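Local coordinates for protein NAD nucleotidase (Haemophilus influenzae, PDB 3ZU0) that probably degrades NAD to adenosine and nicotinamide riboside, acting as a zinc-dependent 5'-nucleotidase with broad specificity for nicotinamide nucleotides and adenosine phosphates, at residues I386-I391 against Q407-V412; D403-N408 against Y468-R473. All coordinates share one frame; numbering follows the deposited sequence.

Interaction 1 of 2, residues I386-I391 against Q407-V412; sequences IATRFI and QNAGGV. With A12 (phosphomethylphosphonic acid adenosyl ester), chain F.
Thr388 fills the groove between Gln407, Ala409 and Val412, where helix 386-398 packs on the end of strand 404-408, in the mixed sheet of the 5'-nucleotidase C-terminal domain, and on the 3-10 turn 409-411 that follows it. Its two branches divide the work. Chi1 of -54° sets OG1 beside the backbone N and leaves methyl CG2 anti to it, 3.5 Å from Gln407 CG, the two side chains meeting nearly at right angles. Hydroxyl OG1 lies over the turn, 3.4 Å from Ala409 CA, and is hydrogen-bonded to Ser385 OG, so a small beta-branched residue is both packed and satisfied. Val412, also beta-branched, lays its two methyls against the helix: CG2 meets Ile391 CG1 at 3.7 Å, while CG1 touches Ala387 CB more lightly at 4.0 Å. The packing is looser still at Ile391 CG2, 4.3 Å from Gln407 CD; that amide is held by Asn514 ND2 at its OE1. Arg389, partly exposed, turns from the contact to a salt bridge with Glu393. Beyond the turn, bound A12 comes close because the residues there are glycines: Gly410 CA is 3.4 Å from ribose O2', and Gly411 CA is 3.6 Å from adenine N3.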
ATOM      1  N   ILE A 386      16.618 -31.786  14.822  1.00 27.24           N
ATOM      2  CA  ILE A 386      16.132 -33.131  15.155  1.00 26.92           C
ATOM      3  C   ILE A 386      14.846 -33.031  15.975  1.00 25.66           C
ATOM      4  O   ILE A 386      13.951 -33.867  15.835  1.00 28.94           O
ATOM      5  CB  ILE A 386      17.198 -33.942  15.934  1.00 28.88           C
ATOM      6  CG1 ILE A 386      18.415 -34.195  15.043  1.00 31.54           C
ATOM      7  CG2 ILE A 386      16.623 -35.278  16.414  1.00 28.59           C
ATOM      8  CD1 ILE A 386      19.548 -34.944  15.735  1.00 31.98           C
ATOM      9  N   ALA A 387      14.732 -31.998  16.809  1.00 25.67           N
ATOM     10  CA  ALA A 387      13.513 -31.841  17.620  1.00 25.01           C
ATOM     11  C   ALA A 387      12.268 -31.634  16.750  1.00 25.73           C
ATOM     12  O   ALA A 387      11.195 -32.094  17.095  1.00 24.38           O
ATOM     13  CB  ALA A 387      13.661 -30.721  18.614  1.00 25.57           C
ATOM     14  N   THR A 388      12.409 -30.964  15.608  1.00 27.07           N
ATOM     15  CA  THR A 388      11.286 -30.836  14.673  1.00 23.74           C
ATOM     16  C   THR A 388      10.929 -32.165  13.995  1.00 27.66           C
ATOM     17  O   THR A 388       9.755 -32.444  13.770  1.00 27.45           O
ATOM     18  CB  THR A 388      11.546 -29.784  13.603  1.00 26.22           C
ATOM     19  OG1 THR A 388      11.897 -28.552  14.244  1.00 28.06           O
ATOM     20  CG2 THR A 388      10.297 -29.551  12.772  1.00 24.44           C
ATOM     21  N   ARG A 389      11.936 -32.971  13.651  1.00 25.10           N
ATOM     22  CA  ARG A 389      11.680 -34.311  13.131  1.00 26.10           C
ATOM     23  C   ARG A 389      10.924 -35.161  14.155  1.00 27.23           C
ATOM     24  O   ARG A 389       9.983 -35.879  13.810  1.00 28.53           O
ATOM     25  CB  ARG A 389      12.989 -34.994  12.731  1.00 29.62           C
ATOM     26  CG  ARG A 389      12.819 -36.411  12.148  1.00 27.95           C
ATOM     27  CD  ARG A 389      12.943 -37.488  13.234  1.00 26.57           C
ATOM     28  NE  ARG A 389      12.595 -38.809  12.713  1.00 29.00           N
ATOM     29  CZ  ARG A 389      13.472 -39.732  12.328  1.00 30.01           C
ATOM     30  NH1 ARG A 389      14.774 -39.505  12.422  1.00 29.87           N
ATOM     31  NH2 ARG A 389      13.043 -40.911  11.885  1.00 34.11           N
ATOM     32  N   PHE A 390      11.351 -35.083  15.411  1.00 25.83           N
ATOM     33  CA  PHE A 390      10.658 -35.746  16.512  1.00 27.02           C
ATOM     34  C   PHE A 390       9.190 -35.324  16.613  1.00 27.33           C
ATOM     35  O   PHE A 390       8.300 -36.184  16.702  1.00 28.51           O
ATOM     36  CB  PHE A 390      11.393 -35.480  17.837  1.00 24.98           C
ATOM     37  CG  PHE A 390      10.646 -35.957  19.070  1.00 28.37           C
ATOM     38  CD1 PHE A 390      10.193 -37.262  19.163  1.00 32.71           C
ATOM     39  CD2 PHE A 390      10.425 -35.105  20.141  1.00 31.38           C
ATOM     40  CE1 PHE A 390       9.509 -37.705  20.300  1.00 32.09           C
ATOM     41  CE2 PHE A 390       9.749 -35.544  21.282  1.00 32.05           C
ATOM     42  CZ  PHE A 390       9.292 -36.839  21.353  1.00 31.54           C
ATOM     43  N   ILE A 391       8.917 -34.016  16.595  1.00 25.93           N
ATOM     44  CA  ILE A 391       7.529 -33.566  16.648  1.00 27.72           C
ATOM     45  C   ILE A 391       6.731 -34.099  15.442  1.00 26.99           C
ATOM     46  O   ILE A 391       5.572 -34.513  15.582  1.00 27.66           O
ATOM     47  CB  ILE A 391       7.382 -32.029  16.760  1.00 26.61           C
ATOM     48  CG1 ILE A 391       7.903 -31.498  18.109  1.00 25.90           C
ATOM     49  CG2 ILE A 391       5.929 -31.620  16.506  1.00 24.87           C
ATOM     50  CD1 ILE A 391       7.409 -32.219  19.372  1.00 28.19           C
ATOM     51  N   GLN A 407       6.541 -30.662   9.304  1.00 32.34           N
ATOM     52  CA  GLN A 407       6.450 -29.669  10.363  1.00 25.80           C
ATOM     53  C   GLN A 407       7.528 -28.634  10.120  1.00 28.97           C
ATOM     54  O   GLN A 407       8.654 -28.978   9.761  1.00 28.04           O
ATOM     55  CB  GLN A 407       6.650 -30.327  11.743  1.00 29.56           C
ATOM     56  CG  GLN A 407       6.758 -29.352  12.930  1.00 25.86           C
ATOM     57  CD  GLN A 407       5.419 -28.773  13.318  1.00 28.04           C
ATOM     58  OE1 GLN A 407       4.396 -29.132  12.746  1.00 31.12           O
ATOM     59  NE2 GLN A 407       5.411 -27.882  14.298  1.00 35.11           N
ATOM     60  N   ASN A 408       7.174 -27.360  10.271  1.00 27.88           N
ATOM     61  CA  ASN A 408       8.144 -26.282  10.129  1.00 24.56           C
ATOM     62  C   ASN A 408       8.992 -26.152  11.389  1.00 26.64           C
ATOM     63  O   ASN A 408       8.483 -26.241  12.503  1.00 25.92           O
ATOM     64  CB  ASN A 408       7.455 -24.953   9.783  1.00 25.72           C
ATOM     65  CG  ASN A 408       6.487 -24.482  10.863  1.00 26.79           C
ATOM     66  OD1 ASN A 408       6.556 -23.326  11.313  1.00 30.21           O
ATOM     67  ND2 ASN A 408       5.587 -25.354  11.279  1.00 25.52           N
ATOM     68  N   ALA A 409      10.289 -25.944  11.206  1.00 26.48           N
ATOM     69  CA  ALA A 409      11.215 -25.805  12.324  1.00 27.59           C
ATOM     70  C   ALA A 409      10.813 -24.691  13.302  1.00 27.95           C
ATOM     71  O   ALA A 409      10.991 -24.828  14.507  1.00 29.79           O
ATOM     72  CB  ALA A 409      12.632 -25.598  11.799  1.00 28.52           C
ATOM     73  N   GLY A 410      10.251 -23.597  12.788  1.00 27.33           N
ATOM     74  CA  GLY A 410       9.823 -22.498  13.651  1.00 24.62           C
ATOM     75  C   GLY A 410       8.679 -22.909  14.565  1.00 26.68           C
ATOM     76  O   GLY A 410       8.384 -22.238  15.539  1.00 26.13           O
ATOM     77  N   GLY A 411       8.029 -24.019  14.235  1.00 27.71           N
ATOM     78  CA  GLY A 411       6.930 -24.518  15.030  1.00 30.27           C
ATOM     79  C   GLY A 411       7.367 -25.289  16.265  1.00 30.00           C
ATOM     80  O   GLY A 411       6.527 -25.719  17.055  1.00 34.30           O
ATOM     81  N   VAL A 412       8.675 -25.463  16.429  1.00 28.79           N
ATOM     82  CA  VAL A 412       9.231 -26.217  17.559  1.00 29.19           C
ATOM     83  C   VAL A 412      10.300 -25.345  18.200  1.00 28.92           C
ATOM     84  O   VAL A 412      11.328 -25.052  17.572  1.00 28.29           O
ATOM     85  CB  VAL A 412       9.829 -27.557  17.089  1.00 25.97           C
ATOM     86  CG1 VAL A 412      10.370 -28.387  18.283  1.00 25.96           C
ATOM     87  CG2 VAL A 412       8.783 -28.357  16.322  1.00 29.63           C
TER
HETATM   88  PB  A12 F1598      10.554 -14.756  17.397  1.00 53.66           P
HETATM   89  O1B A12 F1598      11.777 -15.506  18.045  1.00 53.36           O
HETATM   90  O2B A12 F1598       9.319 -15.548  17.768  1.00 51.13           O
HETATM   91  O3B A12 F1598      10.438 -13.380  17.927  1.00 51.05           O
HETATM   92  PA  A12 F1598      10.493 -16.201  14.824  1.00 32.66           P
HETATM   93  O1A A12 F1598      10.499 -17.283  15.926  1.00 34.95           O
HETATM   94  O2A A12 F1598      11.358 -16.480  13.566  1.00 34.12           O
HETATM   95  C3A A12 F1598      10.696 -14.752  15.697  1.00 44.30           C
HETATM   96  O5' A12 F1598       8.895 -15.955  14.621  1.00 35.19           O
HETATM   97  C5' A12 F1598       8.309 -16.346  13.428  1.00 32.04           C
HETATM   98  C4' A12 F1598       8.250 -17.758  13.143  1.00 28.45           C
HETATM   99  O4' A12 F1598       7.368 -18.362  14.130  1.00 28.73           O
HETATM  100  C3' A12 F1598       7.511 -18.026  11.903  1.00 27.75           C
HETATM  101  O3' A12 F1598       8.253 -17.880  10.763  1.00 26.76           O
HETATM  102  C2' A12 F1598       7.033 -19.425  12.081  1.00 29.24           C
HETATM  103  O2' A12 F1598       7.986 -20.334  11.708  1.00 24.62           O
HETATM  104  C1' A12 F1598       6.770 -19.501  13.544  1.00 26.37           C
HETATM  105  N9  A12 F1598       5.355 -19.485  13.795  1.00 30.87           N
HETATM  106  C8  A12 F1598       4.594 -18.392  14.047  1.00 25.84           C
HETATM  107  N7  A12 F1598       3.344 -18.814  14.206  1.00 26.44           N
HETATM  108  C5  A12 F1598       3.296 -20.192  14.070  1.00 28.31           C
HETATM  109  C6  A12 F1598       2.269 -21.173  14.149  1.00 28.36           C
HETATM  110  N6  A12 F1598       0.927 -20.860  14.401  1.00 25.16           N
HETATM  111  N1  A12 F1598       2.606 -22.440  13.973  1.00 25.85           N
HETATM  112  C2  A12 F1598       3.853 -22.801  13.709  1.00 27.70           C
HETATM  113  N3  A12 F1598       4.853 -21.912  13.623  1.00 27.25           N
HETATM  114  C4  A12 F1598       4.583 -20.612  13.802  1.00 28.82           C

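Interaction 2 of 2, residues D403-N408 against Y468-R473; sequences DLTIQN and YGAGIR. With A12 (phosphomethylphosphonic acid adenosyl ester), chain F.
Thr405 and Ala470 form a hydrogen-bonded antiparallel pair, as do Gln407 and Tyr468, so strand 467-470 pairs along strand 404-408 as an outermost strand, within this chain, of the C-terminal domain's five-stranded sheet. Each pair has both its bonds. Thr405 N reaches Ala470 O at 3.0 Å in the carbonyl plane; the return bond, from Ala470 N to Thr405 O, is also 3.0 Å, but its donor is tilted 29° from that plane. Gln407 N bonds to Tyr468 O at 2.9 Å, and Tyr468 N returns to Gln407 O at 3.0 Å and 172°, the straightest of the four. Ile406 faces Gly469 in the non-hydrogen-bonded pair; lacking a side chain, Gly469 lets its CA come within 3.1 Å of Thr405 O. Ile406 O accepts from Thr513 OG1. Thr405 OG1, between the backbone N and carbonyl carbon at chi1 59°, lies 3.4 Å from Ala470 CB. Gly471, at a positive phi suited to glycine, turns the chain so that Ile472 CG2 presses on Ile406 CD1 at a tight 3.5 Å. With both pairs satisfied, and Gly469 O by Asn566 ND2, the Thr405 hydroxyl donates to Ala392 O, so the helix-sheet interface buries a polar group already bonded.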
ATOM      1  N   ASP A 403       0.471 -40.945   5.351  1.00 36.40           N
ATOM      2  CA  ASP A 403       1.696 -41.461   4.746  1.00 35.58           C
ATOM      3  C   ASP A 403       2.954 -40.710   5.173  1.00 37.34           C
ATOM      4  O   ASP A 403       4.071 -41.210   5.020  1.00 35.53           O
ATOM      5  CB  ASP A 403       1.612 -41.407   3.221  1.00 39.32           C
ATOM      6  CG  ASP A 403       0.595 -42.386   2.653  1.00 45.33           C
ATOM      7  OD1 ASP A 403       0.683 -43.591   2.974  1.00 46.84           O
ATOM      8  OD2 ASP A 403      -0.302 -41.942   1.899  1.00 45.55           O
ATOM      9  N   LEU A 404       2.783 -39.523   5.737  1.00 37.44           N
ATOM     10  CA  LEU A 404       3.877 -38.564   5.722  1.00 35.72           C
ATOM     11  C   LEU A 404       3.421 -37.324   6.455  1.00 33.51           C
ATOM     12  O   LEU A 404       2.277 -36.914   6.301  1.00 34.66           O
ATOM     13  CB  LEU A 404       4.104 -38.260   4.251  1.00 38.46           C
ATOM     14  CG  LEU A 404       5.020 -37.366   3.453  1.00 40.36           C
ATOM     15  CD1 LEU A 404       4.707 -37.704   2.005  1.00 32.96           C
ATOM     16  CD2 LEU A 404       4.758 -35.905   3.722  1.00 37.28           C
ATOM     17  N   THR A 405       4.291 -36.751   7.285  1.00 36.33           N
ATOM     18  CA  THR A 405       4.001 -35.471   7.928  1.00 29.67           C
ATOM     19  C   THR A 405       5.137 -34.494   7.691  1.00 30.34           C
ATOM     20  O   THR A 405       6.289 -34.903   7.551  1.00 32.45           O
ATOM     21  CB  THR A 405       3.835 -35.574   9.452  1.00 29.19           C
ATOM     22  OG1 THR A 405       5.038 -36.097  10.025  1.00 29.57           O
ATOM     23  CG2 THR A 405       2.647 -36.432   9.831  1.00 34.12           C
ATOM     24  N   ILE A 406       4.792 -33.208   7.639  1.00 28.41           N
ATOM     25  CA  ILE A 406       5.754 -32.120   7.520  1.00 28.31           C
ATOM     26  C   ILE A 406       5.482 -31.092   8.610  1.00 30.17           C
ATOM     27  O   ILE A 406       4.335 -30.703   8.810  1.00 28.83           O
ATOM     28  CB  ILE A 406       5.611 -31.391   6.175  1.00 28.05           C
ATOM     29  CG1 ILE A 406       5.776 -32.364   5.013  1.00 37.47           C
ATOM     30  CG2 ILE A 406       6.612 -30.215   6.077  1.00 33.18           C
ATOM     31  CD1 ILE A 406       6.890 -33.382   5.243  1.00 42.86           C
ATOM     32  N   GLN A 407       6.541 -30.662   9.304  1.00 32.34           N
ATOM     33  CA  GLN A 407       6.450 -29.669  10.363  1.00 25.80           C
ATOM     34  C   GLN A 407       7.528 -28.634  10.120  1.00 28.97           C
ATOM     35  O   GLN A 407       8.654 -28.978   9.761  1.00 28.04           O
ATOM     36  CB  GLN A 407       6.650 -30.327  11.743  1.00 29.56           C
ATOM     37  CG  GLN A 407       6.758 -29.352  12.930  1.00 25.86           C
ATOM     38  CD  GLN A 407       5.419 -28.773  13.318  1.00 28.04           C
ATOM     39  OE1 GLN A 407       4.396 -29.132  12.746  1.00 31.12           O
ATOM     40  NE2 GLN A 407       5.411 -27.882  14.298  1.00 35.11           N
ATOM     41  N   ASN A 408       7.174 -27.360  10.271  1.00 27.88           N
ATOM     42  CA  ASN A 408       8.144 -26.282  10.129  1.00 24.56           C
ATOM     43  C   ASN A 408       8.992 -26.152  11.389  1.00 26.64           C
ATOM     44  O   ASN A 408       8.483 -26.241  12.503  1.00 25.92           O
ATOM     45  CB  ASN A 408       7.455 -24.953   9.783  1.00 25.72           C
ATOM     46  CG  ASN A 408       6.487 -24.482  10.863  1.00 26.79           C
ATOM     47  OD1 ASN A 408       6.556 -23.326  11.313  1.00 30.21           O
ATOM     48  ND2 ASN A 408       5.587 -25.354  11.279  1.00 25.52           N
ATOM     49  N   TYR A 468      10.895 -30.256   8.144  1.00 26.95           N
ATOM     50  CA  TYR A 468      11.378 -31.579   8.538  1.00 25.62           C
ATOM     51  C   TYR A 468      10.186 -32.504   8.583  1.00 28.87           C
ATOM     52  O   TYR A 468       9.086 -32.071   8.914  1.00 30.06           O
ATOM     53  CB  TYR A 468      12.015 -31.534   9.917  1.00 29.95           C
ATOM     54  CG  TYR A 468      13.277 -30.711   9.998  1.00 28.09           C
ATOM     55  CD1 TYR A 468      13.222 -29.338  10.075  1.00 28.72           C
ATOM     56  CD2 TYR A 468      14.517 -31.319  10.009  1.00 26.58           C
ATOM     57  CE1 TYR A 468      14.371 -28.583  10.153  1.00 29.36           C
ATOM     58  CE2 TYR A 468      15.663 -30.585  10.090  1.00 28.55           C
ATOM     59  CZ  TYR A 468      15.588 -29.211  10.166  1.00 26.99           C
ATOM     60  OH  TYR A 468      16.741 -28.472  10.253  1.00 27.91           O
ATOM     61  N   GLY A 469      10.394 -33.779   8.271  1.00 29.73           N
ATOM     62  CA  GLY A 469       9.271 -34.687   8.170  1.00 29.18           C
ATOM     63  C   GLY A 469       9.420 -36.042   8.829  1.00 29.63           C
ATOM     64  O   GLY A 469      10.487 -36.437   9.295  1.00 28.57           O
ATOM     65  N   ALA A 470       8.309 -36.761   8.878  1.00 30.29           N
ATOM     66  CA  ALA A 470       8.318 -38.139   9.344  1.00 32.23           C
ATOM     67  C   ALA A 470       7.689 -38.954   8.227  1.00 30.74           C
ATOM     68  O   ALA A 470       6.688 -38.541   7.654  1.00 31.32           O
ATOM     69  CB  ALA A 470       7.521 -38.273  10.621  1.00 28.50           C
ATOM     70  N   GLY A 471       8.273 -40.099   7.906  1.00 30.58           N
ATOM     71  CA  GLY A 471       7.764 -40.876   6.789  1.00 34.40           C
ATOM     72  C   GLY A 471       8.219 -40.266   5.470  1.00 34.88           C
ATOM     73  O   GLY A 471       7.830 -40.729   4.396  1.00 35.08           O
ATOM     74  N   ILE A 472       9.047 -39.223   5.558  1.00 31.21           N
ATOM     75  CA  ILE A 472       9.693 -38.608   4.393  1.00 28.11           C
ATOM     76  C   ILE A 472      11.067 -38.101   4.771  1.00 33.23           C
ATOM     77  O   ILE A 472      11.266 -37.559   5.861  1.00 32.85           O
ATOM     78  CB  ILE A 472       8.860 -37.444   3.808  1.00 32.48           C
ATOM     79  CG1 ILE A 472       9.490 -36.937   2.513  1.00 31.75           C
ATOM     80  CG2 ILE A 472       8.739 -36.292   4.824  1.00 32.59           C
ATOM     81  CD1 ILE A 472       8.555 -36.099   1.646  1.00 30.14           C
ATOM     82  N   ARG A 473      12.033 -38.285   3.884  1.00 32.42           N
ATOM     83  CA  ARG A 473      13.380 -37.784   4.118  1.00 35.05           C
ATOM     84  C   ARG A 473      13.944 -37.272   2.790  1.00 35.34           C
ATOM     85  O   ARG A 473      13.532 -37.731   1.739  1.00 36.25           O
ATOM     86  CB  ARG A 473      14.262 -38.875   4.706  1.00 32.14           C
ATOM     87  CG  ARG A 473      14.400 -40.093   3.802  1.00 41.70           C
ATOM     88  CD  ARG A 473      15.023 -41.265   4.547  1.00 38.36           C
ATOM     89  NE  ARG A 473      15.392 -42.337   3.635  1.00 47.50           N
ATOM     90  CZ  ARG A 473      15.896 -43.504   4.024  1.00 49.53           C
ATOM     91  NH1 ARG A 473      16.081 -43.749   5.315  1.00 46.55           N
ATOM     92  NH2 ARG A 473      16.213 -44.424   3.128  1.00 48.39           N
TER
HETATM   93  PB  A12 F1598      10.554 -14.756  17.397  1.00 53.66           P
HETATM   94  O1B A12 F1598      11.777 -15.506  18.045  1.00 53.36           O
HETATM   95  O2B A12 F1598       9.319 -15.548  17.768  1.00 51.13           O
HETATM   96  O3B A12 F1598      10.438 -13.380  17.927  1.00 51.05           O
HETATM   97  PA  A12 F1598      10.493 -16.201  14.824  1.00 32.66           P
HETATM   98  O1A A12 F1598      10.499 -17.283  15.926  1.00 34.95           O
HETATM   99  O2A A12 F1598      11.358 -16.480  13.566  1.00 34.12           O
HETATM  100  C3A A12 F1598      10.696 -14.752  15.697  1.00 44.30           C
HETATM  101  O5' A12 F1598       8.895 -15.955  14.621  1.00 35.19           O
HETATM  102  C5' A12 F1598       8.309 -16.346  13.428  1.00 32.04           C
HETATM  103  C4' A12 F1598       8.250 -17.758  13.143  1.00 28.45           C
HETATM  104  O4' A12 F1598       7.368 -18.362  14.130  1.00 28.73           O
HETATM  105  C3' A12 F1598       7.511 -18.026  11.903  1.00 27.75           C
HETATM  106  O3' A12 F1598       8.253 -17.880  10.763  1.00 26.76           O
HETATM  107  C2' A12 F1598       7.033 -19.425  12.081  1.00 29.24           C
HETATM  108  O2' A12 F1598       7.986 -20.334  11.708  1.00 24.62           O
HETATM  109  C1' A12 F1598       6.770 -19.501  13.544  1.00 26.37           C
HETATM  110  N9  A12 F1598       5.355 -19.485  13.795  1.00 30.87           N
HETATM  111  C8  A12 F1598       4.594 -18.392  14.047  1.00 25.84           C
HETATM  112  N7  A12 F1598       3.344 -18.814  14.206  1.00 26.44           N
HETATM  113  C5  A12 F1598       3.296 -20.192  14.070  1.00 28.31           C
HETATM  114  C6  A12 F1598       2.269 -21.173  14.149  1.00 28.36           C
HETATM  115  N6  A12 F1598       0.927 -20.860  14.401  1.00 25.16           N
HETATM  116  N1  A12 F1598       2.606 -22.440  13.973  1.00 25.85           N
HETATM  117  C2  A12 F1598       3.853 -22.801  13.709  1.00 27.70           C
HETATM  118  N3  A12 F1598       4.853 -21.912  13.623  1.00 27.25           N
HETATM  119  C4  A12 F1598       4.583 -20.612  13.802  1.00 28.82           C

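In the fold
Interactions 1 and 2 share Gln407 and Asn408, and their centres lie 10 Å apart: strand 404-408 carries helix 386-398 on one face and strand 467-470 at its side. Tyr468 joins them directly, its CB 3.9 Å from Thr388 CG2 and its CE1 3.8 Å from Ala409 CB. Its hydroxyl donates to Arg373 O and accepts from Ser385 N, consistent with a second-shell role, since it holds the backbone of Arg373, whose NH2 is hydrogen-bonded to A12. The C-terminal end of strand 404-408 thus points toward the nucleotide: the turn that follows it in interaction 1 meets A12 and leads into Arg413, another hydrogen-bonding partner of the ligand alongside Asp522 and Ser462.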